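Local coordinates for uncharacterized protein LPG1670 (Legionella pneumophila subsp. pneumophila, PDB 5T2X) that is of unknown function, an all-helical Legionella protein that belongs to the uncharacterised DUF5630 family, at residues Ser139-Glu144 with Ser154-His159; Tyr128-Tyr133 with Cys165-Thr170; Arg33-Leu38 with Gln65-Arg70; Lys17-Ile22 with Ile47-Leu52. One frame throughout, in Å; residues are numbered along the deposited sequence.

Interaction 1 of 4, residues Ser139-Glu144 with Ser154-His159; sequences STWAYE and SLLTLH
Ser139, Ala142 and Tyr143 meet Thr157 in a close, antiparallel helix-helix contact between helix 132-147 and helix 153-167, neighbours in the chain that form a helical hairpin. The short segments run at 159° to each other with their axes 7.7 Å apart, a spacing that small residues make possible: the CA atoms of Ser139 and Thr157 come within 4.4 Å. Thr157 buries more of its surface here than any other residue of the pair. Its CG2 lies anti to the backbone N (the OG1 torsion chi1 is -48°), beside the carbonyl carbon, and from there it reaches the first helix between two groups one turn apart, 3.2 Å from Ser139 O and 3.7 Å from Tyr143 CB. The other branch, OG1, sits 3.2 Å from Ala142 CB and 3.1 Å from Tyr143 N. That last distance would suit a hydrogen bond, but the angle is poor, and Tyr143 N is already bonded to Ser139 O within its own helix. OG1 instead bonds to Tyr153 O, one turn back along helix 153-167. On one flank Ala142 CB touches Leu156 CB at 3.8 Å, and beyond it Leu156 CD1 approaches the Trp141 ring obliquely at CZ3. Helix 169-185 closes over the pair through Thr179, which touches Thr157, and Leu175, which touches Ser139; Tyr143 OH bonds to Asn182 O on the same helix. No hydrogen bond crosses between the two segments. With the hydroxyls of Ser139 and Thr157 both bonded to carbonyls of their own helices, cohesion here comes from van der Waals fit between small side chains and closely spaced backbones.

Interaction 2 of 4, residues Tyr128-Tyr133 with Cys165-Thr170; sequences YQHCFY and CQYHWT
His130, at positive phi, closes helix 117-128 in a Schellman motif, with Cys131 N bonded to Ser126 O and His130 N to Ala127 O; the turn brings its carbonyl to His168, at the junction of helices 153-167 and 169-185. Two histidine-aromatic pairs flank the bond made there. His168 NE2 donates to His130 O at 2.7 Å, with the oxygen close to the imidazole plane and an N-H...O angle of 152°. Its other nitrogen, ND1, is hydrogen-bonded to Tyr86 OH, so the ring is held at both nitrogens and its rotation is fixed. Phe132 CB sits over the middle of one His168 face, 3.4 Å from the centroid, and Tyr167 CB lies on the opposite face. Phe132 CG stands anti to the backbone N, which carries the ring past the imidazole and turns its edge toward that face, the planes at 70°. The second pair is an offset stack: the His130 and Tyr167 rings lie 4.1 Å apart between centroids with planes 25° from parallel. His130 ND1 is hydrogen-bonded to Tyr135 OH, which helps orient the imidazole. Within the stack, Tyr167 CE2 approaches His130 ND1 to 3.3 Å.

Interaction 3 of 4, residues Arg33-Leu38 with Gln65-Arg70; sequences RAKMLL and QADIWR
Lys35 of helix 31-40 packs its aliphatic chain on Ile68 and carries its ammonium on to Asp67, so that a salt bridge joins a near-parallel pair of helices in this all-helical fold. The short segments run at 11° to each other, but their axes are 10.8 Å apart, and long side chains must span the gap. The packed part is apolar and buried. Ile68 CD1 rests against Lys35 CG at 3.8 Å, while Leu38 CB, 4.3 Å from Ile68 CD1, forms the looser edge of this patch. Other helices cover it: Leu46 of helix 43-52 touches both Leu38 and Ile68, and Ile56 and Phe59 of helix 54-60 touch Leu38. The side nearer solvent is held by directed bonds. Lys35 is extended throughout, its CG anti to the backbone N (chi1 -177°), and this straight chain brings NZ to 2.7 Å from Asp67 OD1. The ammonium meets that oxygen on its syn side, 20° out of the carboxylate plane, and also bonds to Glu64 O, so two acceptors grip it. Lys35 and Asp67 are both partly exposed, so solvent probably weakens the attraction between their charges. Gln65 crosses the lysine chain, OE1 lying 3.6 Å from Lys35 CD, while its NE2 is tied to Phe59 O. Next to the short bond, Asp67 OD2 is 3.5 Å from Lys35 NZ and 3.2 Å from Lys35 CE.

Interaction 4 of 4, residues Lys17-Ile22 with Ile47-Leu52; sequences KKINII and IKYTEL
Tyr49 of helix 43-52 points its ring at helix 15-27, where Lys18, Ile19 and Ile22 receive it. From CB the chain turns so that CG is anti to the carbonyl carbon (chi1 -79°), a torsion that lays one face of the ring against Ile19. CG begins the contact, 4.1 Å from Ile19 CG1. Farther out on one rim, CD1 and CE1 pack against the same methylene, with CE1 closest at 3.5 Å; Ile19 CG1 thus lies over one face, 3.7 Å from the centroid and 19° off the normal, a CH-pi contact. On the other rim, CD2 and CE2 meet Ile22 CD1, which comes in near the ring plane, 4.1 Å from CE2. CZ again lies beneath Ile19 CG1, and at the tip OH is 3.3 Å from Lys18 CB. Beside the ring, Ile19 CD1 also touches Leu52 CD1 at 3.7 Å, the two side chains crossing at about a right angle. No hydrogen bond joins the segments, although Lys48 NZ forms a salt bridge with Glu15 nearby. The short axes cross at -80° and stand 11.1 Å apart, a nearly perpendicular, side-chain-filled crossing between non-consecutive helices in the N-terminal bundle of this all-helical protein.

Overall arrangement
The four contacts fall into two groups along an elongated chain. Interactions 3 and 4 have centres 13 Å apart and alternate in sequence, so they interlock: Leu38 CD2 packs on Ile22 CD1 at 3.7 Å, and Trp69 CZ3 lies 4.2 Å from Ile47 CG1. Interactions 1 and 2 share helices 132-147 and 153-167; their centres lie 15 Å apart, with interaction 1 farther out along the hairpin and interaction 2 about 3 Å from the chain centre. Interactions 1 and 3 are on opposite sides of that centre, 37 Å apart between centres. Interaction 2 approaches the N-terminal pair to about 8 Å from interaction 3 and 6 Å from interaction 4, nearest atoms, without touching.

Interaction 1 of 4, residues Ser139-Glu144 with Ser154-His159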
# COMPACT_ATOMS: atom_id res chain seq x y z
N SER A 139 7.84 3.94 5.48
CA SER A 139 9.10 3.22 5.60
C SER A 139 10.29 4.14 5.37
O SER A 139 11.34 3.97 6.00
CB SER A 139 9.14 2.04 4.62
OG SER A 139 9.14 2.49 3.28
N THR A 140 10.15 5.12 4.47
CA THR A 140 11.19 6.14 4.32
C THR A 140 11.32 6.98 5.58
O THR A 140 12.43 7.29 6.02
CB THR A 140 10.89 7.02 3.11
OG1 THR A 140 10.91 6.23 1.92
CG2 THR A 140 11.93 8.14 2.99
N TRP A 141 10.19 7.35 6.18
CA TRP A 141 10.21 8.13 7.42
C TRP A 141 10.93 7.38 8.53
O TRP A 141 11.77 7.94 9.23
CB TRP A 141 8.78 8.48 7.83
CG TRP A 141 8.63 8.92 9.25
CD1 TRP A 141 8.99 10.13 9.78
CD2 TRP A 141 8.06 8.17 10.33
NE1 TRP A 141 8.69 10.17 11.12
CE2 TRP A 141 8.12 8.98 11.48
CE3 TRP A 141 7.51 6.89 10.43
CZ2 TRP A 141 7.65 8.55 12.72
CZ3 TRP A 141 7.04 6.46 11.67
CH2 TRP A 141 7.11 7.29 12.79
N ALA A 142 10.60 6.10 8.71
CA ALA A 142 11.24 5.32 9.76
C ALA A 142 12.70 5.04 9.45
O ALA A 142 13.52 4.94 10.37
CB ALA A 142 10.47 4.02 9.99
N TYR A 143 13.05 4.92 8.17
CA TYR A 143 14.44 4.67 7.81
C TYR A 143 15.32 5.87 8.13
O TYR A 143 16.44 5.72 8.63
CB TYR A 143 14.56 4.29 6.34
CG TYR A 143 15.99 4.06 5.90
CD1 TYR A 143 16.66 2.90 6.25
CD2 TYR A 143 16.67 5.00 5.14
CE1 TYR A 143 17.96 2.68 5.86
CE2 TYR A 143 17.97 4.79 4.74
CZ TYR A 143 18.62 3.63 5.10
OH TYR A 143 19.92 3.41 4.71
N GLU A 144 14.84 7.08 7.83
CA GLU A 144 15.60 8.28 8.15
C GLU A 144 15.73 8.46 9.66
O GLU A 144 16.76 8.93 10.15
CB GLU A 144 14.96 9.51 7.51
CG GLU A 144 14.97 9.48 5.99
CD GLU A 144 16.37 9.45 5.41
OE1 GLU A 144 17.30 10.01 6.04
OE2 GLU A 144 16.55 8.86 4.32
N SER A 154 14.39 0.95 12.83
CA SER A 154 14.56 -0.03 11.77
C SER A 154 13.47 -1.09 11.82
O SER A 154 13.13 -1.69 10.79
CB SER A 154 15.95 -0.68 11.86
OG SER A 154 16.09 -1.40 13.07
N LEU A 155 12.92 -1.33 13.01
CA LEU A 155 11.81 -2.28 13.14
C LEU A 155 10.58 -1.78 12.39
O LEU A 155 9.92 -2.56 11.69
CB LEU A 155 11.48 -2.49 14.61
CG LEU A 155 12.28 -3.50 15.44
CD1 LEU A 155 13.78 -3.25 15.38
CD2 LEU A 155 11.81 -3.46 16.89
N LEU A 156 10.26 -0.49 12.52
CA LEU A 156 9.12 0.07 11.80
C LEU A 156 9.38 0.10 10.30
O LEU A 156 8.46 -0.15 9.51
CB LEU A 156 8.81 1.47 12.31
CG LEU A 156 8.18 1.58 13.70
CD1 LEU A 156 7.89 3.04 14.03
CD2 LEU A 156 6.91 0.75 13.76
N THR A 157 10.61 0.41 9.90
CA THR A 157 10.94 0.47 8.48
C THR A 157 10.64 -0.86 7.79
O THR A 157 10.00 -0.89 6.73
CB THR A 157 12.42 0.83 8.29
OG1 THR A 157 12.75 1.95 9.12
CG2 THR A 157 12.70 1.18 6.84
N LEU A 158 11.08 -1.96 8.39
CA LEU A 158 10.83 -3.27 7.78
C LEU A 158 9.38 -3.70 7.95
O LEU A 158 8.85 -4.41 7.09
CB LEU A 158 11.77 -4.31 8.40
CG LEU A 158 11.97 -5.59 7.59
CD1 LEU A 158 12.55 -5.26 6.22
CD2 LEU A 158 12.87 -6.55 8.34
N HIS A 159 8.73 -3.28 9.03
CA HIS A 159 7.33 -3.63 9.23
C HIS A 159 6.44 -3.01 8.16
O HIS A 159 5.52 -3.66 7.65
CB HIS A 159 6.87 -3.19 10.62
CG HIS A 159 5.39 -3.33 10.84
ND1 HIS A 159 4.76 -4.56 10.92
CD2 HIS A 159 4.42 -2.40 10.97
CE1 HIS A 159 3.47 -4.37 11.11
NE2 HIS A 159 3.23 -3.07 11.14

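Interaction 2 of 4, residues Tyr128-Tyr133 with Cys165-Thr170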
# COMPACT_ATOMS: atom_id res chain seq x y z
N TYR A 128 -3.57 2.59 7.54
CA TYR A 128 -4.63 1.78 8.13
C TYR A 128 -5.52 1.16 7.06
O TYR A 128 -6.05 0.06 7.24
CB TYR A 128 -5.46 2.62 9.10
CG TYR A 128 -6.51 1.84 9.86
CD1 TYR A 128 -6.20 1.20 11.05
CD2 TYR A 128 -7.81 1.75 9.39
CE1 TYR A 128 -7.16 0.49 11.75
CE2 TYR A 128 -8.78 1.04 10.08
CZ TYR A 128 -8.44 0.41 11.26
OH TYR A 128 -9.40 -0.30 11.95
N GLN A 129 -5.69 1.86 5.93
CA GLN A 129 -6.35 1.31 4.76
C GLN A 129 -5.40 0.53 3.86
O GLN A 129 -5.79 0.13 2.76
CB GLN A 129 -7.02 2.44 3.96
CG GLN A 129 -8.01 3.26 4.77
CD GLN A 129 -9.25 2.47 5.15
OE1 GLN A 129 -9.70 1.60 4.41
NE2 GLN A 129 -9.81 2.78 6.32
N HIS A 130 -4.16 0.32 4.31
CA HIS A 130 -3.17 -0.51 3.62
C HIS A 130 -2.80 0.07 2.26
O HIS A 130 -2.55 -0.66 1.30
CB HIS A 130 -3.66 -1.95 3.49
CG HIS A 130 -4.11 -2.55 4.78
ND1 HIS A 130 -3.27 -2.72 5.86
CD2 HIS A 130 -5.32 -3.01 5.17
CE1 HIS A 130 -3.94 -3.26 6.86
NE2 HIS A 130 -5.19 -3.45 6.47
N CYS A 131 -2.74 1.40 2.18
CA CYS A 131 -2.33 2.05 0.94
C CYS A 131 -0.83 1.87 0.73
O CYS A 131 -0.03 2.09 1.64
CB CYS A 131 -2.68 3.54 0.99
SG CYS A 131 -2.19 4.47 -0.47
N PHE A 132 -0.45 1.47 -0.49
CA PHE A 132 0.96 1.24 -0.79
C PHE A 132 1.76 2.53 -0.68
O PHE A 132 2.91 2.52 -0.22
CB PHE A 132 1.12 0.64 -2.19
CG PHE A 132 2.55 0.53 -2.64
CD1 PHE A 132 3.33 -0.56 -2.28
CD2 PHE A 132 3.13 1.53 -3.41
CE1 PHE A 132 4.64 -0.65 -2.69
CE2 PHE A 132 4.44 1.44 -3.82
CZ PHE A 132 5.20 0.35 -3.46
N TYR A 133 1.18 3.65 -1.12
CA TYR A 133 1.88 4.93 -1.03
C TYR A 133 2.21 5.27 0.42
O TYR A 133 3.29 5.80 0.70
CB TYR A 133 1.03 6.04 -1.65
CG TYR A 133 0.54 5.75 -3.06
CD1 TYR A 133 1.39 5.20 -4.01
CD2 TYR A 133 -0.77 6.03 -3.43
CE1 TYR A 133 0.94 4.94 -5.29
CE2 TYR A 133 -1.22 5.78 -4.70
CZ TYR A 133 -0.36 5.23 -5.63
OH TYR A 133 -0.81 4.97 -6.91
N CYS A 165 3.95 -6.04 1.34
CA CYS A 165 3.98 -7.35 0.69
C CYS A 165 2.66 -8.09 0.85
O CYS A 165 2.30 -8.90 -0.01
CB CYS A 165 5.11 -8.20 1.27
SG CYS A 165 6.76 -7.52 1.01
N GLN A 166 1.92 -7.83 1.94
CA GLN A 166 0.67 -8.53 2.17
C GLN A 166 -0.42 -8.14 1.19
O GLN A 166 -1.36 -8.91 0.98
CB GLN A 166 0.17 -8.27 3.60
CG GLN A 166 1.05 -8.82 4.70
CD GLN A 166 0.41 -8.70 6.06
OE1 GLN A 166 -0.81 -8.58 6.18
NE2 GLN A 166 1.23 -8.73 7.11
N TYR A 167 -0.32 -6.96 0.58
CA TYR A 167 -1.42 -6.43 -0.22
C TYR A 167 -1.04 -5.94 -1.61
O TYR A 167 -1.94 -5.71 -2.42
CB TYR A 167 -2.11 -5.27 0.52
CG TYR A 167 -2.49 -5.57 1.96
CD1 TYR A 167 -3.63 -6.30 2.26
CD2 TYR A 167 -1.70 -5.11 3.01
CE1 TYR A 167 -3.97 -6.57 3.58
CE2 TYR A 167 -2.04 -5.37 4.32
CZ TYR A 167 -3.18 -6.10 4.60
OH TYR A 167 -3.52 -6.37 5.91
N HIS A 168 0.25 -5.78 -1.92
CA HIS A 168 0.61 -5.07 -3.14
C HIS A 168 1.58 -5.83 -4.03
O HIS A 168 2.28 -5.22 -4.84
CB HIS A 168 1.17 -3.69 -2.79
CG HIS A 168 0.19 -2.83 -2.06
ND1 HIS A 168 -0.93 -2.30 -2.67
CD2 HIS A 168 0.13 -2.43 -0.76
CE1 HIS A 168 -1.62 -1.60 -1.78
NE2 HIS A 168 -1.00 -1.67 -0.62
N TRP A 169 1.63 -7.16 -3.91
CA TRP A 169 2.19 -8.06 -4.94
C TRP A 169 3.63 -7.66 -5.26
O TRP A 169 4.44 -7.54 -4.33
CB TRP A 169 1.23 -8.05 -6.12
CG TRP A 169 -0.09 -8.69 -5.84
CD1 TRP A 169 -1.16 -8.13 -5.22
CD2 TRP A 169 -0.48 -10.03 -6.18
NE1 TRP A 169 -2.20 -9.03 -5.15
CE2 TRP A 169 -1.80 -10.21 -5.73
CE3 TRP A 169 0.17 -11.10 -6.81
CZ2 TRP A 169 -2.49 -11.41 -5.89
CZ3 TRP A 169 -0.52 -12.29 -6.98
CH2 TRP A 169 -1.84 -12.43 -6.52
N THR A 170 3.98 -7.44 -6.53
CA THR A 170 5.38 -7.19 -6.89
C THR A 170 5.90 -5.87 -6.34
O THR A 170 7.00 -5.86 -5.76
CB THR A 170 5.55 -7.29 -8.41
OG1 THR A 170 5.42 -8.66 -8.82
CG2 THR A 170 6.91 -6.76 -8.84

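Interaction 3 of 4, residues Arg33-Leu38 with Gln65-Arg70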
# COMPACT_ATOMS: atom_id res chain seq x y z
N ARG A 33 -32.61 5.01 -1.11
CA ARG A 33 -32.65 6.43 -0.75
C ARG A 33 -31.39 6.83 0.01
O ARG A 33 -30.85 7.92 -0.21
CB ARG A 33 -33.90 6.72 0.08
CG ARG A 33 -34.25 8.19 0.18
CD ARG A 33 -35.51 8.38 1.00
NE ARG A 33 -36.62 7.59 0.47
CZ ARG A 33 -37.80 7.47 1.07
NH1 ARG A 33 -38.02 8.07 2.23
NH2 ARG A 33 -38.75 6.73 0.52
N ALA A 34 -30.91 5.97 0.91
CA ALA A 34 -29.66 6.24 1.61
C ALA A 34 -28.48 6.23 0.65
O ALA A 34 -27.58 7.07 0.74
CB ALA A 34 -29.45 5.23 2.73
N LYS A 35 -28.46 5.26 -0.28
CA LYS A 35 -27.40 5.21 -1.28
C LYS A 35 -27.45 6.43 -2.20
O LYS A 35 -26.41 6.90 -2.67
CB LYS A 35 -27.53 3.92 -2.08
CG LYS A 35 -26.45 3.68 -3.11
CD LYS A 35 -26.60 2.29 -3.71
CE LYS A 35 -25.62 2.07 -4.84
NZ LYS A 35 -25.72 0.68 -5.38
N MSE A 36 -28.65 6.94 -2.46
CA MSE A 36 -28.83 8.12 -3.29
C MSE A 36 -28.23 9.37 -2.65
O MSE A 36 -27.60 10.18 -3.32
CB MSE A 36 -30.32 8.32 -3.56
CG MSE A 36 -30.71 9.67 -4.10
SE MSE A 36 -32.65 9.81 -4.11
CE MSE A 36 -32.81 11.68 -4.64
N LEU A 37 -28.42 9.51 -1.33
CA LEU A 37 -27.86 10.65 -0.62
C LEU A 37 -26.36 10.49 -0.39
O LEU A 37 -25.62 11.47 -0.44
CB LEU A 37 -28.59 10.84 0.71
CG LEU A 37 -30.02 11.35 0.65
CD1 LEU A 37 -30.58 11.56 2.05
CD2 LEU A 37 -30.10 12.64 -0.16
N LEU A 38 -25.91 9.26 -0.13
CA LEU A 38 -24.48 9.02 0.06
C LEU A 38 -23.68 9.36 -1.19
O LEU A 38 -22.54 9.84 -1.08
CB LEU A 38 -24.24 7.56 0.46
CG LEU A 38 -24.61 7.19 1.90
CD1 LEU A 38 -24.70 5.68 2.06
CD2 LEU A 38 -23.59 7.77 2.87
N GLN A 65 -22.82 -1.73 -2.47
CA GLN A 65 -22.42 -0.35 -2.26
C GLN A 65 -21.02 -0.05 -2.77
O GLN A 65 -20.52 1.06 -2.59
CB GLN A 65 -22.53 0.01 -0.78
CG GLN A 65 -23.90 0.54 -0.38
CD GLN A 65 -24.99 -0.49 -0.56
OE1 GLN A 65 -25.79 -0.41 -1.50
NE2 GLN A 65 -25.05 -1.46 0.34
N ALA A 66 -20.37 -1.02 -3.42
CA ALA A 66 -19.03 -0.82 -3.96
C ALA A 66 -19.01 0.20 -5.09
O ALA A 66 -17.96 0.82 -5.32
CB ALA A 66 -18.46 -2.15 -4.45
N ASP A 67 -20.12 0.39 -5.80
CA ASP A 67 -20.16 1.40 -6.85
C ASP A 67 -20.05 2.81 -6.30
O ASP A 67 -19.64 3.72 -7.04
CB ASP A 67 -21.45 1.26 -7.67
CG ASP A 67 -22.69 1.51 -6.83
OD1 ASP A 67 -23.12 0.58 -6.12
OD2 ASP A 67 -23.22 2.64 -6.89
N ILE A 68 -20.41 3.02 -5.04
CA ILE A 68 -20.22 4.32 -4.41
C ILE A 68 -18.74 4.68 -4.40
O ILE A 68 -18.36 5.82 -4.70
CB ILE A 68 -20.80 4.32 -2.98
CG1 ILE A 68 -22.31 4.04 -3.02
CG2 ILE A 68 -20.51 5.65 -2.29
CD1 ILE A 68 -22.95 4.00 -1.65
N TRP A 69 -17.88 3.71 -4.09
CA TRP A 69 -16.45 3.97 -4.03
C TRP A 69 -15.82 4.02 -5.42
O TRP A 69 -14.89 4.80 -5.65
CB TRP A 69 -15.77 2.90 -3.17
CG TRP A 69 -16.34 2.80 -1.79
CD1 TRP A 69 -17.17 1.83 -1.31
CD2 TRP A 69 -16.13 3.72 -0.71
NE1 TRP A 69 -17.49 2.08 0.01
CE2 TRP A 69 -16.87 3.24 0.40
CE3 TRP A 69 -15.40 4.91 -0.57
CZ2 TRP A 69 -16.89 3.90 1.63
CZ3 TRP A 69 -15.42 5.56 0.65
CH2 TRP A 69 -16.16 5.06 1.73
N ARG A 70 -16.31 3.20 -6.35
CA ARG A 70 -15.75 3.20 -7.70
C ARG A 70 -15.97 4.53 -8.40
O ARG A 70 -15.12 4.96 -9.18
CB ARG A 70 -16.35 2.06 -8.53
CG ARG A 70 -15.89 0.69 -8.10
CD ARG A 70 -16.17 -0.35 -9.17
NE ARG A 70 -15.69 -1.66 -8.75
CZ ARG A 70 -16.41 -2.52 -8.02
NH1 ARG A 70 -17.64 -2.19 -7.65
NH2 ARG A 70 -15.90 -3.69 -7.67

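Interaction 4 of 4, residues Lys17-Ile22 with Ile47-Leu52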
# COMPACT_ATOMS: atom_id res chain seq x y z
N LYS A 17 -27.22 16.00 12.81
CA LYS A 17 -28.52 15.77 12.21
C LYS A 17 -28.40 15.11 10.85
O LYS A 17 -29.15 14.18 10.52
CB LYS A 17 -29.29 17.09 12.10
CG LYS A 17 -30.70 16.93 11.56
CD LYS A 17 -31.55 16.05 12.46
CE LYS A 17 -32.87 15.69 11.80
NZ LYS A 17 -33.63 16.90 11.39
N LYS A 18 -27.43 15.55 10.03
CA LYS A 18 -27.28 15.00 8.69
C LYS A 18 -26.84 13.54 8.73
O LYS A 18 -27.23 12.76 7.86
CB LYS A 18 -26.28 15.84 7.89
CG LYS A 18 -26.83 17.20 7.50
CD LYS A 18 -25.73 18.14 7.03
CE LYS A 18 -26.28 19.53 6.76
NZ LYS A 18 -25.21 20.51 6.43
N ILE A 19 -26.05 13.15 9.73
CA ILE A 19 -25.66 11.75 9.86
C ILE A 19 -26.87 10.89 10.23
O ILE A 19 -27.05 9.79 9.70
CB ILE A 19 -24.52 11.60 10.89
CG1 ILE A 19 -23.25 12.26 10.36
CG2 ILE A 19 -24.27 10.13 11.20
CD1 ILE A 19 -22.06 12.11 11.29
N ASN A 20 -27.72 11.39 11.13
CA ASN A 20 -28.91 10.66 11.53
C ASN A 20 -29.90 10.49 10.39
O ASN A 20 -30.71 9.56 10.42
CB ASN A 20 -29.60 11.37 12.71
CG ASN A 20 -28.74 11.42 13.95
OD1 ASN A 20 -27.88 10.56 14.16
ND2 ASN A 20 -28.96 12.43 14.79
N ILE A 21 -29.86 11.37 9.39
CA ILE A 21 -30.77 11.24 8.25
C ILE A 21 -30.43 9.99 7.44
O ILE A 21 -31.31 9.21 7.06
CB ILE A 21 -30.73 12.51 7.38
CG1 ILE A 21 -31.27 13.71 8.16
CG2 ILE A 21 -31.52 12.29 6.10
CD1 ILE A 21 -31.04 15.03 7.46
N ILE A 22 -29.14 9.78 7.17
CA ILE A 22 -28.74 8.60 6.41
C ILE A 22 -28.81 7.35 7.28
O ILE A 22 -29.16 6.27 6.80
CB ILE A 22 -27.33 8.80 5.81
CG1 ILE A 22 -27.30 10.07 4.95
CG2 ILE A 22 -26.94 7.60 4.96
CD1 ILE A 22 -26.03 10.23 4.15
N ILE A 47 -16.30 9.80 3.77
CA ILE A 47 -15.36 9.07 4.62
C ILE A 47 -15.58 9.44 6.08
O ILE A 47 -15.55 8.58 6.97
CB ILE A 47 -13.92 9.34 4.17
CG1 ILE A 47 -13.68 8.75 2.78
CG2 ILE A 47 -12.92 8.78 5.17
CD1 ILE A 47 -12.28 8.98 2.25
N LYS A 48 -15.82 10.72 6.35
CA LYS A 48 -16.05 11.16 7.72
C LYS A 48 -17.31 10.53 8.31
O LYS A 48 -17.36 10.27 9.52
CB LYS A 48 -16.13 12.68 7.77
CG LYS A 48 -16.29 13.27 9.16
CD LYS A 48 -15.91 14.74 9.15
CE LYS A 48 -16.54 15.46 10.32
NZ LYS A 48 -18.02 15.40 10.23
N TYR A 49 -18.32 10.28 7.48
CA TYR A 49 -19.53 9.64 7.99
C TYR A 49 -19.27 8.18 8.34
O TYR A 49 -19.79 7.68 9.35
CB TYR A 49 -20.66 9.74 6.96
CG TYR A 49 -21.37 11.08 6.93
CD1 TYR A 49 -20.86 12.17 7.62
CD2 TYR A 49 -22.55 11.25 6.22
CE1 TYR A 49 -21.50 13.40 7.59
CE2 TYR A 49 -23.20 12.47 6.19
CZ TYR A 49 -22.67 13.54 6.88
OH TYR A 49 -23.32 14.75 6.85
N THR A 50 -18.47 7.48 7.53
CA THR A 50 -18.16 6.08 7.83
C THR A 50 -17.36 5.94 9.12
O THR A 50 -17.42 4.90 9.77
CB THR A 50 -17.41 5.44 6.67
OG1 THR A 50 -16.14 6.09 6.49
CG2 THR A 50 -18.22 5.54 5.38
N GLU A 51 -16.61 6.98 9.49
CA GLU A 51 -15.83 6.92 10.73
C GLU A 51 -16.68 7.22 11.95
O GLU A 51 -16.40 6.70 13.04
CB GLU A 51 -14.65 7.89 10.66
CG GLU A 51 -13.63 7.55 9.58
CD GLU A 51 -12.47 8.53 9.54
OE1 GLU A 51 -12.56 9.59 10.20
OE2 GLU A 51 -11.47 8.24 8.86
N LEU A 52 -17.71 8.05 11.81
CA LEU A 52 -18.53 8.48 12.93
C LEU A 52 -19.75 7.60 13.16
O LEU A 52 -20.40 7.74 14.20
CB LEU A 52 -18.99 9.93 12.74
CG LEU A 52 -17.91 11.01 12.77
CD1 LEU A 52 -18.53 12.38 12.52
CD2 LEU A 52 -17.17 10.98 14.10